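Local coordinates for protein peptide chain release factor subunit 1 (Methanosarcina mazei, PDB 3IR9) that probably directs translation termination at the stop codons UAA, UAG and UGA, this chain being the C-terminal domain of the factor, at residues N15-G18 / E19-D23; A56-I60 / N61-V65; L66-S69 / E70-A74. All blocks are in the same frame, centred on the assembly; numbering follows the deposited sequence.

How the interactions relate
The three contacts follow one another along the chain, neither nesting nor crossing, and each is local. Interaction 1 lies early in the long helix 10-41 and spans one helical stretch without closing a loop. Further on, interaction 2 closes the turn between helix 51-58 and strand 63-69. Interaction 3 adjoins it in sequence and sits where the same strand leaves the four-stranded mixed sheet for strand 75-81 of the separate three-stranded sheet. The centres of interactions 2 and 3 are about 17 Å apart; interaction 1 stands off, its centre about 32 Å from that of interaction 2 and about 23 Å from that of interaction 3.

Interaction 1. Residues N15-G18 / E19-D23; sequences NAAG and EKLQD
The flat peptide group of Gly18 presents its oxygen to Gln22, and Gln22 N donates to Gly18 O at 3.2 Å. Beside this bond the aliphatic part of the Gln22 side chain settles against the same oxygen, with CG 3.7 Å from Gly18 O. Two residues earlier, the carbonyl of Ala16 is shared: the backbone N of Glu19 approaches Ala16 O at 3.0 Å, a weak and bent bond with an angle of 129° at the hydrogen, and Lys20 N adds a longer weak bond. Glu19 N is itself divided, since it also makes a weak bond to Asn15 O. The methylenes of Lys20 run back along this carbonyl. With CG roughly anti to the carbonyl carbon, chi1 being twisted to -31°, and the chain extended beyond it, Lys20 CG comes to 3.1 Å from Ala16 O and Lys20 CE lies 4.3 Å from the Ala16 methyl group CB. On another side of the helix the Leu21 methyl CD1 meets Ala17 CB at 4.1 Å. The fine placement of Leu21 is doubtful because its side chain crowds the Ala17 oxygen in the model. Val14 of the second subunit packs on both Ala17 and Leu21, which places this patch between the two copies in the assembly. The chemistry is thus mainly that of helical backbone bonding, with several of the bonds long or bent and the Lys20 methylenes beside the Ala16 oxygen; the contact lies at the surface of helix 10-41, where three-residue and four-residue spacing mix at Glu19.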
loop_
_atom_site.group_PDB
_atom_site.type_symbol
_atom_site.label_atom_id
_atom_site.label_comp_id
_atom_site.label_asym_id
_atom_site.label_seq_id
_atom_site.Cartn_x
_atom_site.Cartn_y
_atom_site.Cartn_z
ATOM N N ASN A 15 12.981 -2.074 10.537
ATOM C CA ASN A 15 11.528 -2.127 10.525
ATOM C C ASN A 15 10.960 -1.224 11.613
ATOM O O ASN A 15 10.053 -0.430 11.365
ATOM C CB ASN A 15 11.063 -3.568 10.743
ATOM C CG ASN A 15 9.791 -3.896 9.991
ATOM O OD1 ASN A 15 9.626 -5.010 9.491
ATOM N ND2 ASN A 15 8.882 -2.930 9.911
ATOM N N ALA A 16 11.520 -1.343 12.815
ATOM C CA ALA A 16 11.061 -0.588 13.979
ATOM C C ALA A 16 11.023 0.916 13.727
ATOM O O ALA A 16 9.952 1.518 13.708
ATOM C CB ALA A 16 11.933 -0.899 15.188
ATOM N N ALA A 17 12.197 1.516 13.544
ATOM C CA ALA A 17 12.294 2.949 13.299
ATOM C C ALA A 17 11.276 3.403 12.257
ATOM O O ALA A 17 10.583 4.398 12.453
ATOM C CB ALA A 17 13.694 3.315 12.863
ATOM N N GLY A 18 11.187 2.660 11.159
ATOM C CA GLY A 18 10.286 2.987 10.069
ATOM C C GLY A 18 8.851 3.260 10.481
ATOM O O GLY A 18 8.251 4.227 10.020
ATOM N N GLU A 19 8.297 2.411 11.342
ATOM C CA GLU A 19 6.902 2.543 11.768
ATOM C C GLU A 19 6.709 3.770 12.656
ATOM O O GLU A 19 5.712 4.476 12.543
ATOM C CB GLU A 19 6.429 1.272 12.490
ATOM C CG GLU A 19 5.021 1.343 13.097
ATOM C CD GLU A 19 3.922 0.817 12.176
ATOM O OE1 GLU A 19 4.230 0.275 11.090
ATOM O OE2 GLU A 19 2.737 0.940 12.551
ATOM N N LYS A 20 7.672 4.022 13.536
ATOM C CA LYS A 20 7.622 5.186 14.411
ATOM C C LYS A 20 7.652 6.467 13.587
ATOM O O LYS A 20 6.896 7.402 13.849
ATOM C CB LYS A 20 8.801 5.157 15.383
ATOM C CG LYS A 20 9.236 3.747 15.725
ATOM C CD LYS A 20 9.992 3.677 17.033
ATOM C CE LYS A 20 10.093 2.231 17.495
ATOM N NZ LYS A 20 10.623 2.109 18.879
ATOM N N LEU A 21 8.531 6.499 12.587
ATOM C CA LEU A 21 8.672 7.666 11.724
ATOM C C LEU A 21 7.359 7.992 11.021
ATOM O O LEU A 21 6.961 9.154 10.956
ATOM C CB LEU A 21 9.785 7.441 10.707
ATOM C CG LEU A 21 11.094 6.980 11.352
ATOM C CD1 LEU A 21 11.847 6.078 10.404
ATOM C CD2 LEU A 21 11.962 8.152 11.818
ATOM N N GLN A 22 6.689 6.962 10.508
ATOM C CA GLN A 22 5.359 7.120 9.925
ATOM C C GLN A 22 4.425 7.851 10.889
ATOM O O GLN A 22 3.788 8.835 10.519
ATOM C CB GLN A 22 4.758 5.758 9.552
ATOM C CG GLN A 22 5.211 5.201 8.206
ATOM C CD GLN A 22 4.596 3.844 7.900
ATOM O OE1 GLN A 22 4.573 3.402 6.748
ATOM N NE2 GLN A 22 4.092 3.179 8.932
ATOM N N ASP A 23 4.350 7.365 12.126
ATOM C CA ASP A 23 3.467 7.952 13.133
ATOM C C ASP A 23 3.849 9.404 13.421
ATOM O O ASP A 23 2.987 10.223 13.743
ATOM C CB ASP A 23 3.482 7.121 14.423
ATOM C CG ASP A 23 3.107 5.665 14.186
ATOM O OD1 ASP A 23 2.547 5.363 13.111
ATOM O OD2 ASP A 23 3.371 4.823 15.073
#

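Interaction 2. Residues A56-I60 / N61-V65; sequences ANLEI and NSVDV
Asn57 carries most of the polar contact through its backbone oxygen, which accepts three bonds. Ser62 N approaches Asn57 O at 3.1 Å and nearly straight (166° at the hydrogen), Ser62 OG adds a bond of 3.0 Å to the same Asn57 O from above the carbonyl plane, and Ile60 N supplies the third. Ser62 OG can turn back to the helix because chi1 of 69° sets it between its own backbone N and carbonyl carbon. The Asn57 CB also lies 3.8 Å from Val63 CG2. Next, Leu58 O accepts from Asn61 N at 3.2 Å, while the Leu58 and Val63 side chains cross obliquely, CD2 of Leu58 meeting Val63 CB at 3.8 Å. Ile60 then lays its CG1 3.7 Å from Ser62 OG. The bonds from Ser62 N to Asn57 O and from Asn61 N to Leu58 O, with Asn61 at positive phi as the C-prime residue, form a Schellman motif that ends helix 51-58; Asn61 OD1 is turned to Lys131 and bonded there. Beyond the turn, Asp64 and Val65 both face Ile159 in a classic beta bulge. Around the contact, Leu58 packs on Phe125 and Leu128 of helix 121-131, whereas Val63 rests on Ala158 and Leu160 of the neighbouring strand 156-160.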
loop_
_atom_site.group_PDB
_atom_site.type_symbol
_atom_site.label_atom_id
_atom_site.label_comp_id
_atom_site.label_asym_id
_atom_site.label_seq_id
_atom_site.Cartn_x
_atom_site.Cartn_y
_atom_site.Cartn_z
ATOM N N ALA A 56 -1.685 30.716 -7.946
ATOM C CA ALA A 56 -1.288 32.113 -8.117
ATOM C C ALA A 56 -0.402 32.641 -6.986
ATOM O O ALA A 56 0.399 33.558 -7.179
ATOM C CB ALA A 56 -2.523 32.993 -8.284
ATOM N N ASN A 57 -0.555 32.066 -5.802
ATOM C CA ASN A 57 0.245 32.489 -4.668
ATOM C C ASN A 57 1.655 31.928 -4.768
ATOM O O ASN A 57 2.628 32.613 -4.454
ATOM C CB ASN A 57 -0.428 32.089 -3.360
ATOM C CG ASN A 57 -1.613 32.978 -3.025
ATOM O OD1 ASN A 57 -2.766 32.553 -3.099
ATOM N ND2 ASN A 57 -1.331 34.227 -2.673
ATOM N N LEU A 58 1.757 30.690 -5.240
ATOM C CA LEU A 58 3.056 30.054 -5.445
ATOM C C LEU A 58 3.881 30.809 -6.475
ATOM O O LEU A 58 5.111 30.866 -6.386
ATOM C CB LEU A 58 2.871 28.608 -5.896
ATOM C CG LEU A 58 2.466 27.634 -4.794
ATOM C CD1 LEU A 58 1.873 26.368 -5.386
ATOM C CD2 LEU A 58 3.655 27.313 -3.907
ATOM N N GLU A 59 3.189 31.384 -7.456
ATOM C CA GLU A 59 3.839 32.110 -8.543
ATOM C C GLU A 59 4.272 33.506 -8.109
ATOM O O GLU A 59 4.783 34.286 -8.905
ATOM C CB GLU A 59 2.935 32.168 -9.781
ATOM C CG GLU A 59 2.648 30.787 -10.380
ATOM C CD GLU A 59 1.711 30.825 -11.576
ATOM O OE1 GLU A 59 0.954 31.812 -11.709
ATOM O OE2 GLU A 59 1.725 29.861 -12.378
ATOM N N ILE A 60 4.077 33.808 -6.834
ATOM C CA ILE A 60 4.563 35.056 -6.283
ATOM C C ILE A 60 5.256 34.796 -4.955
ATOM O O ILE A 60 5.450 35.708 -4.149
ATOM C CB ILE A 60 3.437 36.096 -6.132
ATOM C CG1 ILE A 60 2.329 35.585 -5.219
ATOM C CG2 ILE A 60 2.846 36.416 -7.480
ATOM C CD1 ILE A 60 1.279 36.628 -4.933
ATOM N N ASN A 61 5.616 33.536 -4.732
ATOM C CA ASN A 61 6.466 33.176 -3.604
ATOM C C ASN A 61 5.841 33.509 -2.260
ATOM O O ASN A 61 6.553 33.706 -1.276
ATOM C CB ASN A 61 7.806 33.902 -3.729
ATOM C CG ASN A 61 8.336 33.896 -5.146
ATOM O OD1 ASN A 61 8.553 32.838 -5.735
ATOM N ND2 ASN A 61 8.547 35.080 -5.702
ATOM N N SER A 62 4.513 33.578 -2.224
ATOM C CA SER A 62 3.789 33.975 -1.013
ATOM C C SER A 62 3.409 32.806 -0.101
ATOM O O SER A 62 2.876 33.012 0.993
ATOM C CB SER A 62 2.532 34.777 -1.369
ATOM O OG SER A 62 1.552 33.965 -1.995
ATOM N N VAL A 63 3.681 31.585 -0.545
ATOM C CA VAL A 63 3.260 30.402 0.204
ATOM C C VAL A 63 4.301 29.944 1.222
ATOM O O VAL A 63 5.412 29.543 0.868
ATOM C CB VAL A 63 2.851 29.242 -0.737
ATOM C CG1 VAL A 63 2.872 27.906 -0.001
ATOM C CG2 VAL A 63 1.476 29.521 -1.334
ATOM N N ASP A 64 3.928 30.021 2.494
ATOM C CA ASP A 64 4.775 29.540 3.572
ATOM C C ASP A 64 4.685 28.025 3.680
ATOM O O ASP A 64 5.711 27.342 3.719
ATOM C CB ASP A 64 4.378 30.181 4.903
ATOM C CG ASP A 64 5.341 29.837 6.020
ATOM O OD1 ASP A 64 6.520 29.542 5.714
ATOM O OD2 ASP A 64 4.919 29.861 7.196
ATOM N N VAL A 65 3.453 27.513 3.726
ATOM C CA VAL A 65 3.189 26.074 3.811
ATOM C C VAL A 65 2.196 25.611 2.738
ATOM O O VAL A 65 1.116 26.186 2.595
ATOM C CB VAL A 65 2.612 25.679 5.187
ATOM C CG1 VAL A 65 2.367 24.183 5.242
ATOM C CG2 VAL A 65 3.538 26.110 6.312
#

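Interaction 3. Residues L66-S69 / E70-A74; sequences LLLS and EDLRA
Glu70 O receives a weak bond of 3.2 Å from Arg73 NH1, bent to 132° at the hydrogen; it lies inside the loop 70-74, beside the turn where Leu72 folds back onto Leu68 and Ser69. Between strand end and loop the contact is van der Waals packing. Leu72 swings its side chain back toward the strand: CG lies 3.3 Å from Ser69 O, and CD1 meets Leu68 CB at 3.6 Å. This reach follows from Leu72 CG standing anti to its carbonyl carbon (chi1 -61°). Ser69 instead directs OG along the turn, where it lies 3.9 Å from Asp71 CB. Met150 of helix 144-151 packs on both Ser69 and Leu72, and Ile156 touches Leu68 and Leu72, so the folded-back leucine lies between strand 63-69, Met150 and Ile156 of strand 156-160. Residues Ser69 to Leu72 form a type I beta turn at the exit of strand 63-69, an inner strand of the mixed sheet. From here the chain enters strand 75-81, which ends at the zinc ligand Cys81; the turn therefore marks the junction between the alpha/beta core of eRF1 domain 3 and its zinc-bearing, three-stranded antiparallel insertion, consistent with the minidomain of this family.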
loop_
_atom_site.group_PDB
_atom_site.type_symbol
_atom_site.label_atom_id
_atom_site.label_comp_id
_atom_site.label_asym_id
_atom_site.label_seq_id
_atom_site.Cartn_x
_atom_site.Cartn_y
_atom_site.Cartn_z
ATOM N N LEU A 66 2.563 24.569 1.994
ATOM C CA LEU A 66 1.708 24.028 0.936
ATOM C C LEU A 66 1.093 22.685 1.326
ATOM O O LEU A 66 1.799 21.778 1.763
ATOM C CB LEU A 66 2.502 23.876 -0.362
ATOM C CG LEU A 66 1.812 23.199 -1.547
ATOM C CD1 LEU A 66 0.593 23.995 -2.028
ATOM C CD2 LEU A 66 2.817 22.990 -2.674
ATOM N N LEU A 67 -0.221 22.558 1.162
ATOM C CA LEU A 67 -0.917 21.321 1.514
ATOM C C LEU A 67 -1.560 20.625 0.306
ATOM O O LEU A 67 -2.362 21.217 -0.414
ATOM C CB LEU A 67 -1.960 21.575 2.610
ATOM C CG LEU A 67 -1.422 22.152 3.926
ATOM C CD1 LEU A 67 -1.576 23.666 3.964
ATOM C CD2 LEU A 67 -2.125 21.533 5.119
ATOM N N LEU A 68 -1.192 19.361 0.100
ATOM C CA LEU A 68 -1.696 18.549 -1.008
ATOM C C LEU A 68 -2.234 17.209 -0.482
ATOM O O LEU A 68 -1.573 16.546 0.316
ATOM C CB LEU A 68 -0.578 18.304 -2.035
ATOM C CG LEU A 68 0.319 19.488 -2.432
ATOM C CD1 LEU A 68 1.402 19.075 -3.417
ATOM C CD2 LEU A 68 -0.503 20.635 -3.005
ATOM N N SER A 69 -3.431 16.813 -0.910
ATOM C CA SER A 69 -3.988 15.528 -0.481
ATOM C C SER A 69 -3.255 14.376 -1.154
ATOM O O SER A 69 -2.728 14.519 -2.255
ATOM C CB SER A 69 -5.490 15.434 -0.772
ATOM O OG SER A 69 -6.067 14.300 -0.143
ATOM N N GLU A 70 -3.227 13.232 -0.483
ATOM C CA GLU A 70 -2.581 12.042 -1.018
ATOM C C GLU A 70 -3.474 11.427 -2.099
ATOM O O GLU A 70 -3.199 10.339 -2.603
ATOM C CB GLU A 70 -2.332 11.046 0.119
ATOM C CG GLU A 70 -1.230 10.019 -0.115
ATOM C CD GLU A 70 -0.940 9.196 1.135
ATOM O OE1 GLU A 70 -0.510 9.783 2.150
ATOM O OE2 GLU A 70 -1.145 7.964 1.107
ATOM N N ASP A 71 -4.538 12.141 -2.460
ATOM C CA ASP A 71 -5.526 11.621 -3.398
ATOM C C ASP A 71 -5.664 12.408 -4.696
ATOM O O ASP A 71 -6.483 12.062 -5.550
ATOM C CB ASP A 71 -6.886 11.548 -2.714
ATOM C CG ASP A 71 -6.964 10.428 -1.713
ATOM O OD1 ASP A 71 -5.921 9.782 -1.472
ATOM O OD2 ASP A 71 -8.066 10.191 -1.179
ATOM N N LEU A 72 -4.871 13.464 -4.833
ATOM C CA LEU A 72 -4.921 14.318 -6.014
ATOM C C LEU A 72 -4.701 13.528 -7.290
ATOM O O LEU A 72 -3.576 13.127 -7.598
ATOM C CB LEU A 72 -3.852 15.401 -5.934
ATOM C CG LEU A 72 -3.929 16.372 -4.766
ATOM C CD1 LEU A 72 -2.657 17.192 -4.737
ATOM C CD2 LEU A 72 -5.158 17.260 -4.888
ATOM N N ARG A 73 -5.773 13.322 -8.042
ATOM C CA ARG A 73 -5.673 12.620 -9.309
ATOM C C ARG A 73 -5.954 13.579 -10.462
ATOM O O ARG A 73 -7.077 13.647 -10.953
ATOM C CB ARG A 73 -6.637 11.430 -9.329
ATOM C CG ARG A 73 -6.363 10.405 -8.232
ATOM C CD ARG A 73 -4.870 10.078 -8.167
ATOM N NE ARG A 73 -4.566 8.820 -7.481
ATOM C CZ ARG A 73 -3.836 8.715 -6.371
ATOM N NH1 ARG A 73 -3.323 9.794 -5.794
ATOM N NH2 ARG A 73 -3.614 7.523 -5.838
ATOM N N ALA A 74 -4.931 14.323 -10.883
ATOM C CA ALA A 74 -5.102 15.342 -11.922
ATOM C C ALA A 74 -3.782 15.857 -12.498
ATOM O O ALA A 74 -2.828 16.100 -11.760
ATOM C CB ALA A 74 -5.926 16.505 -11.381
#